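Local coordinates for uncharacterized protein (PDB 4ZKQ) that probably acts as a decoy receptor by which a rodent gammaherpesvirus binds host chemokines, at residues L352-H355 / T360-L363; G92-E95 / A101-E104; Y348-T353 / G377-K382. All blocks are in the same frame, centred on the assembly; numbering follows the deposited sequence.

Contact 1 (L352-H355 / T360-L363); sequences LTYH and TVRL
T353 and R362 face each other as a hydrogen-bonded pair of an antiparallel beta hairpin, strands 350-355 and 360-366. T353 N reaches R362 O at 3.0 Å, in the carbonyl plane, and R362 N returns to T353 O at 2.8 Å with a nearly straight N-H...O angle of 173°. The next such pair, H355 with T360, is less even: H355 N lies 2.9 Å from T360 O, but T360 N to H355 O stretches to 3.3 Å, with the donor tilted 32° out of the carbonyl plane as the strands run into the turn.

Above this pairing, on the partly exposed face, T353 and R362 lie side by side and point the same way, OG1 of T353 sitting 3.5 Å from CB of R362. A water is hydrogen-bonded to T353 OG1 and apparently donates to R362 O, which also accepts the T353 amide. R362 then runs extended, its far end leading away from 352-355 to a salt bridge with D364. The H355 ring lies obliquely to T360, with CD2 3.3 Å from T360 O.

The other face is buried and mostly apolar. L352 has CG anti to its backbone N (chi1 -171°), and this setting together with chi2 turns CD1 toward the CG1 methyl of V361, 3.6 Å away. On that same face Y354 stacks its ring with F300. V361 is also bonded through its backbone to F295 of strand 290-296, so 360-366 is an inner strand of the four-stranded sheet and 350-355 lies at its edge. Beside V361 CG1, its CG2 methyl rests 3.8 Å from Y354 CD1.

Contact 2 (G92-E95 / A101-E104); sequences GKWE and AVNE
W94 pushes its indole into the loop at V102, N103 and E104, and this one ring makes all the direct contact between 92-95 and 101-104. The tight part is along its outer rim. CG1 of V102 meets CH2 of W94 at 3.8 Å, at the ring edge and near its plane, the valine crossing the indole at about a right angle. E104 comes from another side: its CA stands 3.8 Å above the ring plane, offset toward the rim, while its CG approaches W94 NE1 to 3.6 Å. W94 CG is anti to the backbone N (chi1 -178°), which extends the indole from its strand into the loop. The E104 carboxylate, its plane 83° from that of the ring, carries on past the indole to a salt bridge with R134.

W94 closes strand 85-94, an inner strand of a mixed beta sheet, and the loop beyond leads to strand 108-111 in a second, antiparallel sheet. The contact packs the end of a strand of one sheet against a loop leading to the other, within the N-terminal beta region. V102 also touches C96 and C160, the two halves of a disulfide, and F121 meets the W94 ring edge-to-face.

Looser chemistry takes over toward solvent. No direct hydrogen bond joins the segments; instead a water in the plane of the indole accepts from W94 NE1 at 2.8 Å and donates to V102 O at 3.0 Å. The N103 side chain leaves the backbone away from 92-95; this residue is exposed and is a known N-glycosylation site, although no sugar is attached in this model.

Contact 3 (Y348-T353 / G377-K382); sequences YPFRLT and GFVFLK
F350 points its ring edge at the CG2 methyl of V379: its CE1 lies 3.9 Å from CG2, which sits near the ring plane, while CG1 of V379, just as close to CE1, stands off to one side of that plane. The two side chains come from opposite directions, so they meet head-on in the space between their strands. Two residues further along, L352 repeats the contact in aliphatic form, its CD1 methyl standing 4.1 Å from CD2 of L381, with the two leucines slanting past each other. L381 has CG anti to its backbone N (chi1 171°), a setting that brings its end back toward L352 although its first bond does not point there.

Facing CA atoms, F350 with V379 and L352 with L381, are both 9.8 Å apart. That is the spacing of sheets packed face to face, as in a beta sandwich, and no backbone bond crosses the gap. Strand 350-355 is the edge of a four-stranded antiparallel sheet, whereas 378-384 belongs to the larger mixed sheet and pairs there with 308-315. V312 of that neighbouring strand touches F350, V379 and L381 alike, widening the apolar layer. From its own segment, P349 lays CB 3.6 Å over the centre of one F350 face, which would restrict the tilt of the ring.

All four residues that meet are buried hydrocarbon, without a polar atom in their side chains. Shape fit and exclusion of water, rather than directed bonds, are the likely source of cohesion between the sheets at this point.

In the fold
Contacts 1 and 3 share strand 350-355 and lie on the same side of the chain's centre, their own centres 11 Å apart. Contact 1 joins that strand to its neighbour within a sheet through backbone hydrogen bonds, with one face buried and one partly exposed; contact 3 sets the buried face of the same strand against another sheet by apolar packing alone. L352 serves both, and L363 CD2 reaches V379 CG1 between them. Contact 2 stands apart on the opposite side of the centre, about 48 Å from contact 1 between centres. There a single buried tryptophan meets a surface loop, and water carries the polar link.

Contact 1 (L352-H355 / T360-L363)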
loop_
_atom_site.group_PDB
_atom_site.type_symbol
_atom_site.label_atom_id
_atom_site.label_comp_id
_atom_site.label_asym_id
_atom_site.label_seq_id
_atom_site.Cartn_x
_atom_site.Cartn_y
_atom_site.Cartn_z
ATOM N N LEU A 352 20.089 -1.549 -8.978
ATOM C CA LEU A 352 20.350 -1.077 -7.635
ATOM C C LEU A 352 21.479 -1.905 -7.044
ATOM O O LEU A 352 21.442 -3.133 -7.079
ATOM C CB LEU A 352 19.083 -1.181 -6.784
ATOM C CG LEU A 352 19.096 -0.536 -5.404
ATOM C CD1 LEU A 352 19.141 0.970 -5.527
ATOM C CD2 LEU A 352 17.863 -0.964 -4.622
ATOM N N THR A 353 22.488 -1.225 -6.517
ATOM C CA THR A 353 23.626 -1.899 -5.910
ATOM C C THR A 353 24.036 -1.174 -4.649
ATOM O O THR A 353 23.856 0.039 -4.534
ATOM C CB THR A 353 24.826 -1.976 -6.880
ATOM O OG1 THR A 353 25.213 -0.656 -7.273
ATOM C CG2 THR A 353 24.463 -2.773 -8.120
ATOM N N TYR A 354 24.566 -1.932 -3.698
ATOM C CA TYR A 354 24.982 -1.390 -2.415
ATOM C C TYR A 354 26.427 -1.764 -2.131
ATOM O O TYR A 354 26.837 -2.900 -2.365
ATOM C CB TYR A 354 24.075 -1.906 -1.305
ATOM C CG TYR A 354 24.448 -1.418 0.067
ATOM C CD1 TYR A 354 24.491 -0.065 0.351
ATOM C CD2 TYR A 354 24.734 -2.313 1.090
ATOM C CE1 TYR A 354 24.818 0.388 1.603
ATOM C CE2 TYR A 354 25.066 -1.868 2.350
ATOM C CZ TYR A 354 25.107 -0.513 2.600
ATOM O OH TYR A 354 25.433 -0.050 3.851
ATOM N N HIS A 355 27.183 -0.794 -1.628
ATOM C CA HIS A 355 28.595 -0.975 -1.320
ATOM C C HIS A 355 28.776 -0.879 0.192
ATOM O O HIS A 355 28.900 0.220 0.735
ATOM C CB HIS A 355 29.434 0.074 -2.054
ATOM C CG HIS A 355 29.084 0.209 -3.504
ATOM N ND1 HIS A 355 29.394 -0.761 -4.436
ATOM C CD2 HIS A 355 28.440 1.187 -4.181
ATOM C CE1 HIS A 355 28.962 -0.380 -5.623
ATOM N NE2 HIS A 355 28.377 0.800 -5.500
ATOM N N THR A 360 27.275 3.068 0.570
ATOM C CA THR A 360 26.835 3.844 -0.577
ATOM C C THR A 360 25.922 3.017 -1.463
ATOM O O THR A 360 26.263 1.903 -1.864
ATOM C CB THR A 360 28.037 4.342 -1.411
ATOM O OG1 THR A 360 28.925 5.084 -0.568
ATOM C CG2 THR A 360 27.574 5.234 -2.562
ATOM N N VAL A 361 24.754 3.571 -1.755
ATOM C CA VAL A 361 23.845 2.978 -2.717
ATOM C C VAL A 361 24.118 3.599 -4.067
ATOM O O VAL A 361 24.430 4.787 -4.158
ATOM C CB VAL A 361 22.370 3.200 -2.333
ATOM C CG1 VAL A 361 21.437 2.664 -3.414
ATOM C CG2 VAL A 361 22.066 2.538 -1.017
ATOM N N ARG A 362 23.998 2.788 -5.108
ATOM C CA ARG A 362 24.032 3.281 -6.470
ATOM C C ARG A 362 22.777 2.842 -7.213
ATOM O O ARG A 362 22.457 1.650 -7.282
ATOM C CB ARG A 362 25.289 2.796 -7.195
ATOM C CG ARG A 362 25.321 3.155 -8.673
ATOM C CD ARG A 362 26.661 2.809 -9.315
ATOM N NE ARG A 362 26.603 2.878 -10.775
ATOM C CZ ARG A 362 27.670 2.911 -11.570
ATOM N NH1 ARG A 362 28.893 2.891 -11.058
ATOM N NH2 ARG A 362 27.516 2.971 -12.887
ATOM N N LEU A 363 22.067 3.829 -7.748
ATOM C CA LEU A 363 20.927 3.604 -8.624
ATOM C C LEU A 363 21.281 3.954 -10.061
ATOM O O LEU A 363 21.636 5.097 -10.353
ATOM C CB LEU A 363 19.730 4.444 -8.174
ATOM C CG LEU A 363 18.488 4.385 -9.066
ATOM C CD1 LEU A 363 17.862 3.003 -9.046
ATOM C CD2 LEU A 363 17.479 5.434 -8.636
HETATM O O HOH W 1 23.437 0.092 -9.365
#

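Contact 2 (G92-E95 / A101-E104)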
loop_
_atom_site.group_PDB
_atom_site.type_symbol
_atom_site.label_atom_id
_atom_site.label_comp_id
_atom_site.label_asym_id
_atom_site.label_seq_id
_atom_site.Cartn_x
_atom_site.Cartn_y
_atom_site.Cartn_z
ATOM N N GLY A 92 -10.366 -12.453 4.877
ATOM C CA GLY A 92 -10.821 -12.218 6.235
ATOM C C GLY A 92 -11.191 -13.497 6.940
ATOM O O GLY A 92 -11.620 -14.466 6.310
ATOM N N LYS A 93 -11.007 -13.501 8.252
ATOM C CA LYS A 93 -11.387 -14.640 9.071
ATOM C C LYS A 93 -12.769 -14.413 9.664
ATOM O O LYS A 93 -13.018 -13.390 10.301
ATOM C CB LYS A 93 -10.368 -14.883 10.181
ATOM C CG LYS A 93 -10.808 -15.966 11.143
ATOM C CD LYS A 93 -9.638 -16.736 11.704
ATOM C CE LYS A 93 -10.107 -17.788 12.689
ATOM N NZ LYS A 93 -10.794 -17.175 13.861
ATOM N N TRP A 94 -13.657 -15.378 9.439
ATOM C CA TRP A 94 -15.046 -15.299 9.877
ATOM C C TRP A 94 -15.293 -16.286 11.011
ATOM O O TRP A 94 -15.100 -17.484 10.847
ATOM C CB TRP A 94 -15.991 -15.594 8.710
ATOM C CG TRP A 94 -17.445 -15.480 9.057
ATOM C CD1 TRP A 94 -18.285 -16.495 9.420
ATOM C CD2 TRP A 94 -18.232 -14.282 9.073
ATOM N NE1 TRP A 94 -19.547 -16.001 9.657
ATOM C CE2 TRP A 94 -19.540 -14.647 9.452
ATOM C CE3 TRP A 94 -17.959 -12.940 8.801
ATOM C CZ2 TRP A 94 -20.569 -13.715 9.569
ATOM C CZ3 TRP A 94 -18.982 -12.015 8.915
ATOM C CH2 TRP A 94 -20.273 -12.408 9.297
ATOM N N GLU A 95 -15.697 -15.776 12.167
ATOM C CA GLU A 95 -16.029 -16.641 13.295
ATOM C C GLU A 95 -16.907 -15.873 14.262
ATOM O O GLU A 95 -16.433 -15.016 15.004
ATOM C CB GLU A 95 -14.763 -17.152 13.990
ATOM C CG GLU A 95 -15.031 -18.166 15.094
ATOM C CD GLU A 95 -13.790 -18.941 15.509
ATOM O OE1 GLU A 95 -12.714 -18.728 14.912
ATOM O OE2 GLU A 95 -13.895 -19.770 16.437
ATOM N N ALA A 101 -26.079 -13.903 16.133
ATOM C CA ALA A 101 -26.766 -14.607 15.054
ATOM C C ALA A 101 -26.630 -13.855 13.738
ATOM O O ALA A 101 -27.558 -13.173 13.304
ATOM C CB ALA A 101 -28.232 -14.796 15.398
ATOM N N VAL A 102 -25.466 -13.984 13.113
ATOM C CA VAL A 102 -25.204 -13.335 11.838
ATOM C C VAL A 102 -24.760 -14.396 10.848
ATOM O O VAL A 102 -23.913 -15.235 11.157
ATOM C CB VAL A 102 -24.135 -12.227 11.966
ATOM C CG1 VAL A 102 -23.804 -11.629 10.608
ATOM C CG2 VAL A 102 -24.624 -11.138 12.903
ATOM N N ASN A 103 -25.359 -14.367 9.664
ATOM C CA ASN A 103 -25.045 -15.333 8.621
ATOM C C ASN A 103 -23.917 -14.808 7.744
ATOM O O ASN A 103 -23.739 -13.597 7.618
ATOM C CB ASN A 103 -26.284 -15.629 7.768
ATOM C CG ASN A 103 -27.407 -16.275 8.563
ATOM O OD1 ASN A 103 -27.184 -17.224 9.315
ATOM N ND2 ASN A 103 -28.622 -15.760 8.400
ATOM N N GLU A 104 -23.163 -15.723 7.144
ATOM C CA GLU A 104 -22.109 -15.361 6.200
ATOM C C GLU A 104 -22.656 -14.459 5.097
ATOM O O GLU A 104 -21.959 -13.573 4.605
ATOM C CB GLU A 104 -21.480 -16.620 5.592
ATOM C CG GLU A 104 -20.771 -17.501 6.606
ATOM C CD GLU A 104 -20.169 -18.756 6.000
ATOM O OE1 GLU A 104 -20.517 -19.119 4.854
ATOM O OE2 GLU A 104 -19.336 -19.385 6.684
HETATM O O HOH W 2 -21.851 -17.384 10.546
#

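Contact 3 (Y348-T353 / G377-K382)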
loop_
_atom_site.group_PDB
_atom_site.type_symbol
_atom_site.label_atom_id
_atom_site.label_comp_id
_atom_site.label_asym_id
_atom_site.label_seq_id
_atom_site.Cartn_x
_atom_site.Cartn_y
_atom_site.Cartn_z
ATOM N N TYR A 348 14.424 -3.970 -16.410
ATOM C CA TYR A 348 15.232 -3.358 -17.451
ATOM C C TYR A 348 15.625 -1.910 -17.150
ATOM O O TYR A 348 16.773 -1.530 -17.378
ATOM C CB TYR A 348 14.491 -3.433 -18.788
ATOM C CG TYR A 348 14.457 -4.824 -19.389
ATOM C CD1 TYR A 348 15.587 -5.633 -19.389
ATOM C CD2 TYR A 348 13.293 -5.329 -19.953
ATOM C CE1 TYR A 348 15.563 -6.900 -19.934
ATOM C CE2 TYR A 348 13.259 -6.596 -20.502
ATOM C CZ TYR A 348 14.396 -7.378 -20.489
ATOM O OH TYR A 348 14.369 -8.641 -21.033
ATOM N N PRO A 349 14.687 -1.095 -16.631
ATOM C CA PRO A 349 15.012 0.324 -16.430
ATOM C C PRO A 349 15.996 0.612 -15.297
ATOM O O PRO A 349 16.715 1.609 -15.375
ATOM C CB PRO A 349 13.652 0.956 -16.101
ATOM C CG PRO A 349 12.632 -0.042 -16.482
ATOM C CD PRO A 349 13.275 -1.375 -16.324
ATOM N N PHE A 350 16.033 -0.230 -14.267
ATOM C CA PHE A 350 16.773 0.114 -13.054
ATOM C C PHE A 350 17.741 -0.957 -12.591
ATOM O O PHE A 350 17.467 -2.153 -12.696
ATOM C CB PHE A 350 15.796 0.410 -11.920
ATOM C CG PHE A 350 14.709 1.385 -12.290
ATOM C CD1 PHE A 350 15.004 2.715 -12.518
ATOM C CD2 PHE A 350 13.392 0.971 -12.386
ATOM C CE1 PHE A 350 14.006 3.616 -12.846
ATOM C CE2 PHE A 350 12.389 1.865 -12.713
ATOM C CZ PHE A 350 12.697 3.192 -12.942
ATOM N N ARG A 351 18.873 -0.505 -12.062
ATOM C CA ARG A 351 19.800 -1.374 -11.356
ATOM C C ARG A 351 20.130 -0.737 -10.025
ATOM O O ARG A 351 20.411 0.459 -9.943
ATOM C CB ARG A 351 21.081 -1.619 -12.160
ATOM C CG ARG A 351 22.053 -2.583 -11.477
ATOM C CD ARG A 351 23.413 -2.655 -12.176
ATOM N NE ARG A 351 23.294 -2.933 -13.609
ATOM C CZ ARG A 351 23.490 -2.041 -14.578
ATOM N NH1 ARG A 351 23.831 -0.786 -14.297
ATOM N NH2 ARG A 351 23.351 -2.409 -15.845
ATOM N N LEU A 352 20.089 -1.549 -8.978
ATOM C CA LEU A 352 20.350 -1.077 -7.635
ATOM C C LEU A 352 21.479 -1.905 -7.044
ATOM O O LEU A 352 21.442 -3.133 -7.079
ATOM C CB LEU A 352 19.083 -1.181 -6.784
ATOM C CG LEU A 352 19.096 -0.536 -5.404
ATOM C CD1 LEU A 352 19.141 0.970 -5.527
ATOM C CD2 LEU A 352 17.863 -0.964 -4.622
ATOM N N THR A 353 22.488 -1.225 -6.517
ATOM C CA THR A 353 23.626 -1.899 -5.910
ATOM C C THR A 353 24.036 -1.174 -4.649
ATOM O O THR A 353 23.856 0.039 -4.534
ATOM C CB THR A 353 24.826 -1.976 -6.880
ATOM O OG1 THR A 353 25.213 -0.656 -7.273
ATOM C CG2 THR A 353 24.463 -2.773 -8.120
ATOM N N GLY A 377 11.373 13.319 -17.338
ATOM C CA GLY A 377 11.428 12.039 -16.655
ATOM C C GLY A 377 11.417 12.168 -15.140
ATOM O O GLY A 377 11.930 13.143 -14.588
ATOM N N PHE A 378 10.821 11.184 -14.470
ATOM C CA PHE A 378 10.759 11.157 -13.010
ATOM C C PHE A 378 10.988 9.746 -12.499
ATOM O O PHE A 378 10.424 8.796 -13.034
ATOM C CB PHE A 378 9.410 11.673 -12.516
ATOM C CG PHE A 378 9.194 11.513 -11.031
ATOM C CD1 PHE A 378 9.650 12.472 -10.141
ATOM C CD2 PHE A 378 8.508 10.416 -10.528
ATOM C CE1 PHE A 378 9.438 12.334 -8.776
ATOM C CE2 PHE A 378 8.295 10.274 -9.169
ATOM C CZ PHE A 378 8.758 11.231 -8.291
ATOM N N VAL A 379 11.829 9.628 -11.478
ATOM C CA VAL A 379 12.076 8.360 -10.805
ATOM C C VAL A 379 11.954 8.563 -9.297
ATOM O O VAL A 379 12.411 9.578 -8.754
ATOM C CB VAL A 379 13.475 7.787 -11.151
ATOM C CG1 VAL A 379 13.787 6.544 -10.310
ATOM C CG2 VAL A 379 13.571 7.461 -12.636
ATOM N N PHE A 380 11.313 7.601 -8.636
ATOM C CA PHE A 380 11.211 7.565 -7.186
ATOM C C PHE A 380 11.789 6.261 -6.652
ATOM O O PHE A 380 11.403 5.182 -7.097
ATOM C CB PHE A 380 9.759 7.700 -6.735
ATOM C CG PHE A 380 9.593 7.747 -5.243
ATOM C CD1 PHE A 380 10.155 8.770 -4.509
ATOM C CD2 PHE A 380 8.877 6.768 -4.577
ATOM C CE1 PHE A 380 10.012 8.825 -3.138
ATOM C CE2 PHE A 380 8.726 6.818 -3.208
ATOM C CZ PHE A 380 9.293 7.849 -2.485
ATOM N N LEU A 381 12.716 6.376 -5.710
ATOM C CA LEU A 381 13.290 5.225 -5.028
ATOM C C LEU A 381 12.956 5.305 -3.557
ATOM O O LEU A 381 13.249 6.308 -2.909
ATOM C CB LEU A 381 14.810 5.183 -5.214
ATOM C CG LEU A 381 15.570 4.157 -4.369
ATOM C CD1 LEU A 381 15.199 2.737 -4.797
ATOM C CD2 LEU A 381 17.068 4.387 -4.473
ATOM N N LYS A 382 12.344 4.252 -3.030
ATOM C CA LYS A 382 12.130 4.153 -1.597
ATOM C C LYS A 382 12.840 2.916 -1.074
ATOM O O LYS A 382 12.795 1.852 -1.686
ATOM C CB LYS A 382 10.642 4.098 -1.252
ATOM C CG LYS A 382 10.388 4.014 0.251
ATOM C CD LYS A 382 8.934 4.251 0.621
ATOM C CE LYS A 382 8.037 3.152 0.101
ATOM N NZ LYS A 382 6.657 3.268 0.657
#